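Local coordinates for protein probable glutamine synthetase (Pseudomonas aeruginosa, PDB 4HPP) that is a probable member of the glutamine synthetase family, with a beta-rich N-terminal domain joined to a larger catalytic domain that holds magnesium and glutamic acid in this model, at residues L66-D71 against G94-T99. Sequence-based numbering, arbitrary orientation.
Sequences LRLLPD and GNLVET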
loop_
_atom_site.group_PDB
_atom_site.type_symbol
_atom_site.label_atom_id
_atom_site.label_comp_id
_atom_site.label_asym_id
_atom_site.label_seq_id
_atom_site.Cartn_x
_atom_site.Cartn_y
_atom_site.Cartn_z
ATOM N N LEU A 66 -8.549 25.708 42.587
ATOM C CA LEU A 66 -9.801 26.338 42.138
ATOM C C LEU A 66 -10.803 25.355 41.509
ATOM O O LEU A 66 -10.478 24.202 41.256
ATOM C CB LEU A 66 -9.471 27.390 41.066
ATOM C CG LEU A 66 -8.547 28.568 41.357
ATOM C CD1 LEU A 66 -7.971 29.132 40.082
ATOM C CD2 LEU A 66 -9.286 29.650 42.102
ATOM N N ARG A 67 -12.013 25.846 41.213
ATOM C CA ARG A 67 -12.971 25.109 40.409
ATOM C C ARG A 67 -13.120 25.783 39.067
ATOM O O ARG A 67 -13.166 26.982 39.024
ATOM C CB ARG A 67 -14.348 25.088 41.043
ATOM C CG ARG A 67 -14.432 24.448 42.398
ATOM C CD ARG A 67 -13.787 23.076 42.446
ATOM N NE ARG A 67 -14.409 22.110 41.551
ATOM C CZ ARG A 67 -14.058 20.830 41.514
ATOM N NH1 ARG A 67 -13.109 20.400 42.334
ATOM N NH2 ARG A 67 -14.634 19.992 40.660
ATOM N N LEU A 68 -13.204 24.980 37.999
ATOM C CA LEU A 68 -13.502 25.421 36.658
ATOM C C LEU A 68 -14.959 25.047 36.428
ATOM O O LEU A 68 -15.295 23.857 36.265
ATOM C CB LEU A 68 -12.629 24.690 35.624
ATOM C CG LEU A 68 -12.901 25.076 34.158
ATOM C CD1 LEU A 68 -12.947 26.604 34.029
ATOM C CD2 LEU A 68 -11.920 24.498 33.129
ATOM N N LEU A 69 -15.801 26.068 36.397
ATOM C CA LEU A 69 -17.254 25.892 36.460
ATOM C C LEU A 69 -17.876 26.132 35.082
ATOM O O LEU A 69 -18.030 27.281 34.683
ATOM C CB LEU A 69 -17.832 26.908 37.448
ATOM C CG LEU A 69 -18.955 26.413 38.358
ATOM C CD1 LEU A 69 -18.413 25.359 39.299
ATOM C CD2 LEU A 69 -19.524 27.589 39.138
ATOM N N PRO A 70 -18.199 25.057 34.342
ATOM C CA PRO A 70 -18.764 25.168 32.979
ATOM C C PRO A 70 -20.044 26.017 32.956
ATOM O O PRO A 70 -20.922 25.859 33.810
ATOM C CB PRO A 70 -19.093 23.717 32.602
ATOM C CG PRO A 70 -19.137 22.994 33.911
ATOM C CD PRO A 70 -18.128 23.664 34.800
ATOM N N ASP A 71 -20.121 26.946 32.012
ATOM C CA ASP A 71 -21.316 27.714 31.848
ATOM C C ASP A 71 -22.142 26.945 30.823
ATOM O O ASP A 71 -21.691 26.765 29.693
ATOM C CB ASP A 71 -20.978 29.091 31.339
ATOM C CG ASP A 71 -22.103 29.705 30.545
ATOM O OD1 ASP A 71 -23.286 29.447 30.862
ATOM O OD2 ASP A 71 -21.814 30.432 29.578
ATOM N N GLY A 94 -15.946 27.641 30.801
ATOM C CA GLY A 94 -16.217 27.727 32.197
ATOM C C GLY A 94 -15.548 28.956 32.750
ATOM O O GLY A 94 -14.618 29.529 32.128
ATOM N N ASN A 95 -16.034 29.370 33.917
ATOM C CA ASN A 95 -15.369 30.407 34.688
ATOM C C ASN A 95 -14.640 29.738 35.885
ATOM O O ASN A 95 -15.128 28.728 36.409
ATOM C CB ASN A 95 -16.373 31.455 35.181
ATOM C CG ASN A 95 -17.414 31.859 34.137
ATOM O OD1 ASN A 95 -17.109 32.084 32.962
ATOM N ND2 ASN A 95 -18.665 31.969 34.578
ATOM N N LEU A 96 -13.483 30.294 36.277
ATOM C CA LEU A 96 -12.692 29.883 37.449
ATOM C C LEU A 96 -13.122 30.587 38.725
ATOM O O LEU A 96 -13.261 31.822 38.763
ATOM C CB LEU A 96 -11.215 30.185 37.211
ATOM C CG LEU A 96 -10.520 29.420 36.087
ATOM C CD1 LEU A 96 -9.090 29.904 35.884
ATOM C CD2 LEU A 96 -10.469 27.938 36.403
ATOM N N VAL A 97 -13.309 29.801 39.779
ATOM C CA VAL A 97 -13.845 30.305 41.055
ATOM C C VAL A 97 -13.137 29.582 42.181
ATOM O O VAL A 97 -12.640 28.494 41.950
ATOM C CB VAL A 97 -15.376 30.094 41.148
ATOM C CG1 VAL A 97 -16.046 30.760 39.970
ATOM C CG2 VAL A 97 -15.752 28.608 41.153
ATOM N N GLU A 98 -13.071 30.184 43.376
ATOM C CA GLU A 98 -12.487 29.527 44.581
ATOM C C GLU A 98 -13.470 28.459 45.070
ATOM O O GLU A 98 -14.583 28.424 44.548
ATOM C CB GLU A 98 -12.149 30.577 45.640
ATOM C CG GLU A 98 -10.779 31.259 45.421
ATOM C CD GLU A 98 -10.853 32.790 45.254
ATOM O OE1 GLU A 98 -11.846 33.415 45.702
ATOM O OE2 GLU A 98 -9.918 33.396 44.668
ATOM N N THR A 99 -13.108 27.570 46.009
ATOM C CA THR A 99 -13.968 26.340 46.253
ATOM C C THR A 99 -15.416 26.552 46.764
ATOM O O THR A 99 -16.273 25.666 46.604
ATOM C CB THR A 99 -13.284 25.216 47.105
ATOM O OG1 THR A 99 -12.576 25.778 48.215
ATOM C CG2 THR A 99 -12.322 24.386 46.278
#
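Arg67 and Val97 face each other as an antiparallel hydrogen-bonded pair, Arg67 N giving a nearly straight bond to Val97 O (2.8 Å, 172°) and Val97 N returning one to Arg67 O (2.9 Å); Leu69 and Asn95 repeat this pattern, though there Asn95 N sits above the carbonyl plane of Leu69 O. Between them, Leu68 and Leu96 form a non-hydrogen-bonded pair. With CG anti to the backbone N (chi1 179°), Leu68 slants across the Leu96 side chain and carries CD1 onto Leu96 CD2 and Gly94 C, each 3.7 Å away. Phe12 and Thr14 of strand 9-15, beyond strand 89-97 in the sheet, pack on Leu68, while Trp104 touches Leu66 and Leu96. Arg67, Leu69, Asn95 and Val97 occupy the other face, where Val97 CG2 lies 3.8 Å from Arg67 CB. The Arg67 chain then bends away, its NE bonding Ser37 O, and Asn95 OD1 accepts a bond from Arg109 NE. Here Val318 and Val320 of a neighbouring subunit pack on Arg67 and Leu69. Gly94, lacking a CB that would meet Leu69 O, permits a 3.7 Å approach of Pro70 CA to Gly94 CA. Strands 66-78 and 89-97 thus form a beta hairpin within the mixed sheet of the glutamine synthetase N-terminal domain.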